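Local coordinates for protein GphF (Cystobacter violaceus, PDB 6MFC) that probably catalyses decarboxylation of an acyl group in the initiation of polyketide biosynthesis, using a repurposed GNAT fold, at residues A192-I197 with A211-I216; G151-G156 with D181-F186; A88-L93 with G109-L114. All coordinates share one frame; numbering follows the deposited sequence.

How the interactions relate
From the N terminus, interaction 3 comes first: the loop after strand 77-87 turns back onto strand 111-119, closing the excursion between these neighbouring antiparallel strands. Interaction 2 then closes loop 157-180, bringing the start of helix 182-190 to the end of strand 148-153. Interaction 1 follows, pairing strand 193-198 with strand 212-218, joined by the 199-211 connection. The three are in series; none nests in or crosses another. All reach one mixed sheet. Strand 212-218 lies between 148-153 and 193-198, so interactions 1 and 2 meet through V213 with S153 and V215 with G151. L184 packs on V215 on one face, whereas P90 and L93 pack on I216 and I214 on the other.

Interaction 1: A192-I197 with A211-I216; sequences ARIGGI and AGVIVI
The guanidinium of R193 carries I216 CD1 over one face, 3.4 Å above the plane and displaced toward its rim; NH2 is the closest atom, 3.5 Å from CD1. R193 and I216 run side by side and point the same way. At R193, CG sits between the backbone N and the carbonyl carbon (chi1 64°), and the chain is extended from there to NE, which carries the flat group along the isoleucine to its tip. These residues belong to a beta hairpin with a long connection, formed by the outermost strand 193-198 and strand 212-218 at one border of the GNAT sheet. R193 and I216 are an antiparallel hydrogen-bonded pair, R193 N to I216 O at 3.0 Å and I216 N to R193 O at 2.9 Å. I194 and V215 follow as a non-hydrogen-bonded pair. Three residues on from I194 but only two back from V215, I197 pairs with V213; the extra residue at G195-G196 is a beta bulge. There I214 N donates to G196 O at 2.8 Å. I194, I197, V213 and V215 share one sheet face, where I194 and V213 also meet helix 168-172, and V213 and V215 rest on L184 of helix 182-190. The other face bears I214 and I216, packed against L93 and P90. On the helix-covered face, I194 CG2 lies 3.9 Å from V213 CG1, and at the loop end I197 CG2, anti to its own backbone N, comes 3.8 Å from A211 CB.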
loop_
_atom_site.group_PDB
_atom_site.type_symbol
_atom_site.label_atom_id
_atom_site.label_comp_id
_atom_site.label_asym_id
_atom_site.label_seq_id
_atom_site.Cartn_x
_atom_site.Cartn_y
_atom_site.Cartn_z
ATOM N N ALA A 192 -12.792 -0.228 0.407
ATOM C CA ALA A 192 -12.185 0.706 -0.527
ATOM C C ALA A 192 -12.891 0.656 -1.873
ATOM O O ALA A 192 -13.219 -0.418 -2.382
ATOM C CB ALA A 192 -10.701 0.397 -0.715
ATOM N N ARG A 193 -13.127 1.831 -2.443
ATOM C CA ARG A 193 -13.626 1.951 -3.803
ATOM C C ARG A 193 -12.474 2.307 -4.734
ATOM O O ARG A 193 -11.524 2.990 -4.343
ATOM C CB ARG A 193 -14.726 3.012 -3.896
ATOM C CG ARG A 193 -14.257 4.421 -3.583
ATOM C CD ARG A 193 -15.364 5.435 -3.795
ATOM N NE ARG A 193 -14.849 6.800 -3.794
ATOM C CZ ARG A 193 -14.359 7.409 -4.868
ATOM N NH1 ARG A 193 -14.317 6.772 -6.032
ATOM N NH2 ARG A 193 -13.909 8.653 -4.781
ATOM N N ILE A 194 -12.558 1.824 -5.972
ATOM C CA ILE A 194 -11.519 2.107 -6.953
ATOM C C ILE A 194 -11.649 3.549 -7.425
ATOM O O ILE A 194 -12.748 4.018 -7.751
ATOM C CB ILE A 194 -11.607 1.118 -8.124
ATOM C CG1 ILE A 194 -11.294 -0.297 -7.635
ATOM C CG2 ILE A 194 -10.660 1.521 -9.240
ATOM C CD1 ILE A 194 -11.495 -1.364 -8.680
ATOM N N GLY A 195 -10.526 4.265 -7.452
ATOM C CA GLY A 195 -10.513 5.656 -7.854
ATOM C C GLY A 195 -9.853 5.950 -9.181
ATOM O O GLY A 195 -9.684 7.129 -9.523
ATOM N N GLY A 196 -9.465 4.934 -9.942
ATOM C CA GLY A 196 -8.848 5.125 -11.238
ATOM C C GLY A 196 -7.567 4.327 -11.378
ATOM O O GLY A 196 -7.055 3.734 -10.429
ATOM N N ILE A 197 -7.053 4.329 -12.604
ATOM C CA ILE A 197 -5.837 3.611 -12.962
ATOM C C ILE A 197 -4.800 4.620 -13.432
ATOM O O ILE A 197 -5.093 5.467 -14.284
ATOM C CB ILE A 197 -6.104 2.557 -14.050
ATOM C CG1 ILE A 197 -7.251 1.637 -13.629
ATOM C CG2 ILE A 197 -4.849 1.750 -14.328
ATOM C CD1 ILE A 197 -7.675 0.661 -14.701
ATOM N N ALA A 211 0.916 -0.394 -14.627
ATOM C CA ALA A 211 -0.190 0.416 -14.152
ATOM C C ALA A 211 -0.271 0.390 -12.628
ATOM O O ALA A 211 0.437 -0.355 -11.946
ATOM C CB ALA A 211 -1.507 -0.065 -14.759
ATOM N N GLY A 212 -1.157 1.229 -12.098
ATOM C CA GLY A 212 -1.434 1.274 -10.677
ATOM C C GLY A 212 -2.878 1.643 -10.406
ATOM O O GLY A 212 -3.418 2.557 -11.038
ATOM N N VAL A 213 -3.517 0.947 -9.472
ATOM C CA VAL A 213 -4.936 1.122 -9.190
ATOM C C VAL A 213 -5.085 1.968 -7.934
ATOM O O VAL A 213 -4.551 1.619 -6.874
ATOM C CB VAL A 213 -5.647 -0.232 -9.032
ATOM C CG1 VAL A 213 -7.092 -0.027 -8.605
ATOM C CG2 VAL A 213 -5.575 -1.015 -10.332
ATOM N N ILE A 214 -5.813 3.073 -8.050
ATOM C CA ILE A 214 -6.066 3.954 -6.915
ATOM C C ILE A 214 -7.245 3.407 -6.118
ATOM O O ILE A 214 -8.355 3.277 -6.641
ATOM C CB ILE A 214 -6.337 5.392 -7.379
ATOM C CG1 ILE A 214 -5.119 5.961 -8.106
ATOM C CG2 ILE A 214 -6.713 6.272 -6.195
ATOM C CD1 ILE A 214 -5.326 7.365 -8.626
ATOM N N VAL A 215 -7.003 3.084 -4.851
ATOM C CA VAL A 215 -8.052 2.678 -3.924
ATOM C C VAL A 215 -8.269 3.810 -2.930
ATOM O O VAL A 215 -7.330 4.523 -2.558
ATOM C CB VAL A 215 -7.705 1.359 -3.201
ATOM C CG1 VAL A 215 -7.578 0.224 -4.203
ATOM C CG2 VAL A 215 -6.422 1.503 -2.401
ATOM N N ILE A 216 -9.520 3.989 -2.512
ATOM C CA ILE A 216 -9.895 5.072 -1.609
ATOM C C ILE A 216 -10.711 4.488 -0.466
ATOM O O ILE A 216 -11.778 3.905 -0.696
ATOM C CB ILE A 216 -10.691 6.177 -2.326
ATOM C CG1 ILE A 216 -9.868 6.781 -3.467
ATOM C CG2 ILE A 216 -11.101 7.258 -1.339
ATOM C CD1 ILE A 216 -10.596 7.862 -4.230
#

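Interaction 2: G151-G156 with D181-F186; sequences GVSRCG and DPVLGF
C155 and V183 have the nearest CA atoms of the two segments, 5.6 Å apart, where the chain leaves strand 148-153 as a loop and passes the first turn of helix 182-190. D181 is the N-cap of that helix. Its CG stands anti to the backbone N (chi1 -180°), which brings OD1 back to the turn: the anti lone pair of OD1 takes L184 N at 3.2 Å, and V183 N adds a weak bond. Across the contact, this N-cap links the helix start to the loop by weak bonds from G156 N to OD1 (3.2 Å) and OD2 (3.0 Å). Y171 OH and D157 N also bind OD2, so the group is gripped from helix and loop alike. Beside it, V183 CB lies 3.4 Å from R154 O, and V183 CG2 is 3.5 Å from G156 N. The guanidinium of R154 turns to D205 in a salt bridge. L184 spreads its branches, CD1 onto C155 SG at 3.8 Å and CD2 onto S153 OG at 3.8 Å. Strands 148-153 and 193-198 run parallel about 212-218; the crossover, holding helices 159-162, 168-172 and 182-190, is consistent with the C-terminal part of a GNAT fold.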
loop_
_atom_site.group_PDB
_atom_site.type_symbol
_atom_site.label_atom_id
_atom_site.label_comp_id
_atom_site.label_asym_id
_atom_site.label_seq_id
_atom_site.Cartn_x
_atom_site.Cartn_y
_atom_site.Cartn_z
ATOM N N GLY A 151 -4.424 4.977 -1.649
ATOM C CA GLY A 151 -3.189 4.319 -2.034
ATOM C C GLY A 151 -3.293 3.820 -3.457
ATOM O O GLY A 151 -4.376 3.764 -4.044
ATOM N N VAL A 152 -2.140 3.464 -4.007
ATOM C CA VAL A 152 -2.042 2.915 -5.353
ATOM C C VAL A 152 -1.742 1.430 -5.203
ATOM O O VAL A 152 -0.594 1.032 -4.978
ATOM C CB VAL A 152 -0.976 3.629 -6.191
ATOM C CG1 VAL A 152 -0.878 2.999 -7.569
ATOM C CG2 VAL A 152 -1.300 5.110 -6.302
ATOM N N SER A 153 -2.778 0.604 -5.322
ATOM C CA SER A 153 -2.640 -0.836 -5.165
ATOM C C SER A 153 -2.157 -1.452 -6.479
ATOM O O SER A 153 -1.723 -0.756 -7.400
ATOM C CB SER A 153 -3.959 -1.443 -4.694
ATOM O OG SER A 153 -3.854 -2.847 -4.544
ATOM N N ARG A 154 -2.229 -2.778 -6.578
ATOM C CA ARG A 154 -1.771 -3.491 -7.760
ATOM C C ARG A 154 -2.518 -4.816 -7.847
ATOM O O ARG A 154 -3.302 -5.171 -6.962
ATOM C CB ARG A 154 -0.251 -3.693 -7.723
ATOM C CG ARG A 154 0.248 -4.443 -6.497
ATOM C CD ARG A 154 1.762 -4.594 -6.516
ATOM N NE ARG A 154 2.232 -5.274 -7.720
ATOM C CZ ARG A 154 2.369 -6.591 -7.829
ATOM N NH1 ARG A 154 2.074 -7.378 -6.804
ATOM N NH2 ARG A 154 2.805 -7.122 -8.963
ATOM N N CYS A 155 -2.275 -5.547 -8.931
ATOM C CA CYS A 155 -2.900 -6.841 -9.170
ATOM C C CYS A 155 -1.839 -7.929 -9.116
ATOM O O CYS A 155 -0.771 -7.793 -9.722
ATOM C CB CYS A 155 -3.623 -6.863 -10.519
ATOM S SG CYS A 155 -5.087 -5.809 -10.588
ATOM N N GLY A 156 -2.137 -9.007 -8.393
ATOM C CA GLY A 156 -1.185 -10.083 -8.213
ATOM C C GLY A 156 -1.334 -11.225 -9.198
ATOM O O GLY A 156 -0.405 -12.018 -9.372
ATOM N N ASP A 181 -9.348 -9.712 -7.925
ATOM C CA ASP A 181 -7.938 -9.973 -7.687
ATOM C C ASP A 181 -7.656 -9.980 -6.185
ATOM O O ASP A 181 -8.150 -9.113 -5.456
ATOM C CB ASP A 181 -7.071 -8.927 -8.388
ATOM C CG ASP A 181 -5.587 -9.159 -8.173
ATOM O OD1 ASP A 181 -5.075 -8.782 -7.098
ATOM O OD2 ASP A 181 -4.937 -9.729 -9.075
ATOM N N PRO A 182 -6.878 -10.950 -5.694
ATOM C CA PRO A 182 -6.643 -11.033 -4.242
ATOM C C PRO A 182 -5.988 -9.794 -3.660
ATOM O O PRO A 182 -6.357 -9.362 -2.560
ATOM C CB PRO A 182 -5.738 -12.267 -4.107
ATOM C CG PRO A 182 -5.983 -13.061 -5.349
ATOM C CD PRO A 182 -6.248 -12.061 -6.426
ATOM N N VAL A 183 -5.023 -9.207 -4.372
ATOM C CA VAL A 183 -4.350 -8.017 -3.863
ATOM C C VAL A 183 -5.294 -6.821 -3.859
ATOM O O VAL A 183 -5.223 -5.969 -2.965
ATOM C CB VAL A 183 -3.078 -7.737 -4.685
ATOM C CG1 VAL A 183 -2.223 -6.686 -3.999
ATOM C CG2 VAL A 183 -2.292 -9.021 -4.896
ATOM N N LEU A 184 -6.190 -6.732 -4.843
ATOM C CA LEU A 184 -7.168 -5.650 -4.850
ATOM C C LEU A 184 -8.329 -5.939 -3.906
ATOM O O LEU A 184 -8.789 -5.040 -3.194
ATOM C CB LEU A 184 -7.680 -5.408 -6.270
ATOM C CG LEU A 184 -7.063 -4.202 -6.979
ATOM C CD1 LEU A 184 -7.659 -4.021 -8.365
ATOM C CD2 LEU A 184 -7.257 -2.948 -6.138
ATOM N N GLY A 185 -8.809 -7.185 -3.883
ATOM C CA GLY A 185 -9.870 -7.562 -2.965
ATOM C C GLY A 185 -9.523 -7.346 -1.507
ATOM O O GLY A 185 -10.425 -7.293 -0.663
ATOM N N PHE A 186 -8.230 -7.231 -1.192
ATOM C CA PHE A 186 -7.820 -6.884 0.165
ATOM C C PHE A 186 -8.358 -5.517 0.567
ATOM O O PHE A 186 -8.875 -5.344 1.678
ATOM C CB PHE A 186 -6.293 -6.919 0.269
ATOM C CG PHE A 186 -5.762 -6.489 1.608
ATOM C CD1 PHE A 186 -5.934 -7.287 2.726
ATOM C CD2 PHE A 186 -5.075 -5.295 1.744
ATOM C CE1 PHE A 186 -5.443 -6.897 3.957
ATOM C CE2 PHE A 186 -4.578 -4.901 2.972
ATOM C CZ PHE A 186 -4.762 -5.702 4.081
#

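Interaction 3: A88-L93 with G109-L114; sequences AGPAAL and GAALQL
L93 and Q113 pass at an angle to each other, with L93 CD2 lying 3.6 Å from Q113 NE2 and 4.0 Å from its CD. The methyl therefore meets the amide at its nitrogen end. Q113 gets there with an almost straight side chain: CG is anti to the backbone N (chi1 175°) and the chain stays extended beyond it, holding the amide well out from the strand. Its OE1 is taken by Q85 NE2 on strand 77-87, which would help set the amide's rotation. For L93, CG lies beside its own backbone N (chi1 -58°), and the isobutyl end also touches V150 and V152 of strand 148-153. In the GNAT sheet, strands 77-87 and 111-119 are antiparallel neighbours, and the long loop joining them folds over one face, with P90 and L93, the two ends of its 3-10 turn, against strand 111-119. Nearer the start of that strand, the methyl of A111 points toward the loop and meets G89 CA at 3.7 Å and P90 CD at 4.1 Å. The ring also rests on V150 of strand 148-153. Where the loop begins, the backbone of A88 comes close to G109, their CA atoms 4.0 Å apart. A110 N donates to A88 O at 3.2 Å.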
loop_
_atom_site.group_PDB
_atom_site.type_symbol
_atom_site.label_atom_id
_atom_site.label_comp_id
_atom_site.label_asym_id
_atom_site.label_seq_id
_atom_site.Cartn_x
_atom_site.Cartn_y
_atom_site.Cartn_z
ATOM N N ALA A 88 -2.364 16.063 -0.117
ATOM C CA ALA A 88 -3.478 16.997 -0.247
ATOM C C ALA A 88 -4.816 16.265 -0.270
ATOM O O ALA A 88 -5.700 16.530 0.553
ATOM C CB ALA A 88 -3.302 17.846 -1.507
ATOM N N GLY A 89 -4.982 15.339 -1.210
ATOM C CA GLY A 89 -6.205 14.583 -1.322
ATOM C C GLY A 89 -6.088 13.444 -2.312
ATOM O O GLY A 89 -5.016 13.178 -2.864
ATOM N N PRO A 90 -7.198 12.739 -2.549
ATOM C CA PRO A 90 -7.168 11.640 -3.529
ATOM C C PRO A 90 -6.830 12.095 -4.939
ATOM O O PRO A 90 -6.274 11.309 -5.717
ATOM C CB PRO A 90 -8.589 11.063 -3.451
ATOM C CG PRO A 90 -9.103 11.490 -2.111
ATOM C CD PRO A 90 -8.493 12.834 -1.859
ATOM N N ALA A 91 -7.146 13.342 -5.293
ATOM C CA ALA A 91 -6.852 13.833 -6.633
ATOM C C ALA A 91 -5.363 14.065 -6.855
ATOM O O ALA A 91 -4.928 14.159 -8.007
ATOM C CB ALA A 91 -7.624 15.126 -6.899
ATOM N N ALA A 92 -4.573 14.149 -5.783
ATOM C CA ALA A 92 -3.145 14.412 -5.917
ATOM C C ALA A 92 -2.381 13.251 -6.540
ATOM O O ALA A 92 -1.219 13.433 -6.920
ATOM C CB ALA A 92 -2.545 14.748 -4.551
ATOM N N LEU A 93 -2.996 12.077 -6.658
ATOM C CA LEU A 93 -2.340 10.899 -7.206
ATOM C C LEU A 93 -2.431 10.813 -8.723
ATOM O O LEU A 93 -1.916 9.852 -9.303
ATOM C CB LEU A 93 -2.942 9.632 -6.595
ATOM C CG LEU A 93 -2.895 9.497 -5.075
ATOM C CD1 LEU A 93 -4.091 8.694 -4.606
ATOM C CD2 LEU A 93 -1.601 8.833 -4.637
ATOM N N GLY A 109 -2.690 18.360 4.616
ATOM C CA GLY A 109 -3.641 17.731 3.726
ATOM C C GLY A 109 -4.745 17.000 4.467
ATOM O O GLY A 109 -4.679 16.741 5.669
ATOM N N ALA A 110 -5.791 16.660 3.713
ATOM C CA ALA A 110 -6.973 15.995 4.246
ATOM C C ALA A 110 -7.088 14.555 3.754
ATOM O O ALA A 110 -8.194 14.041 3.568
ATOM C CB ALA A 110 -8.234 16.782 3.896
ATOM N N ALA A 111 -5.953 13.894 3.539
ATOM C CA ALA A 111 -5.953 12.506 3.103
ATOM C C ALA A 111 -4.594 11.891 3.403
ATOM O O ALA A 111 -3.562 12.545 3.237
ATOM C CB ALA A 111 -6.277 12.389 1.608
ATOM N N LEU A 112 -4.604 10.636 3.843
ATOM C CA LEU A 112 -3.392 9.906 4.201
ATOM C C LEU A 112 -3.135 8.829 3.155
ATOM O O LEU A 112 -3.995 7.974 2.914
ATOM C CB LEU A 112 -3.521 9.291 5.595
ATOM C CG LEU A 112 -2.306 8.552 6.158
ATOM C CD1 LEU A 112 -1.145 9.508 6.372
ATOM C CD2 LEU A 112 -2.666 7.841 7.454
ATOM N N GLN A 113 -1.957 8.870 2.539
ATOM C CA GLN A 113 -1.613 7.972 1.444
ATOM C C GLN A 113 -0.838 6.771 1.968
ATOM O O GLN A 113 0.159 6.932 2.677
ATOM C CB GLN A 113 -0.784 8.696 0.383
ATOM C CG GLN A 113 -0.296 7.786 -0.728
ATOM C CD GLN A 113 0.816 8.410 -1.540
ATOM O OE1 GLN A 113 1.327 9.476 -1.198
ATOM N NE2 GLN A 113 1.202 7.746 -2.623
ATOM N N LEU A 114 -1.289 5.573 1.606
ATOM C CA LEU A 114 -0.575 4.350 1.950
ATOM C C LEU A 114 0.566 4.143 0.962
ATOM O O LEU A 114 0.330 3.950 -0.235
ATOM C CB LEU A 114 -1.519 3.149 1.936
ATOM C CG LEU A 114 -2.546 3.031 3.062
ATOM C CD1 LEU A 114 -3.463 1.837 2.835
ATOM C CD2 LEU A 114 -1.846 2.923 4.404
#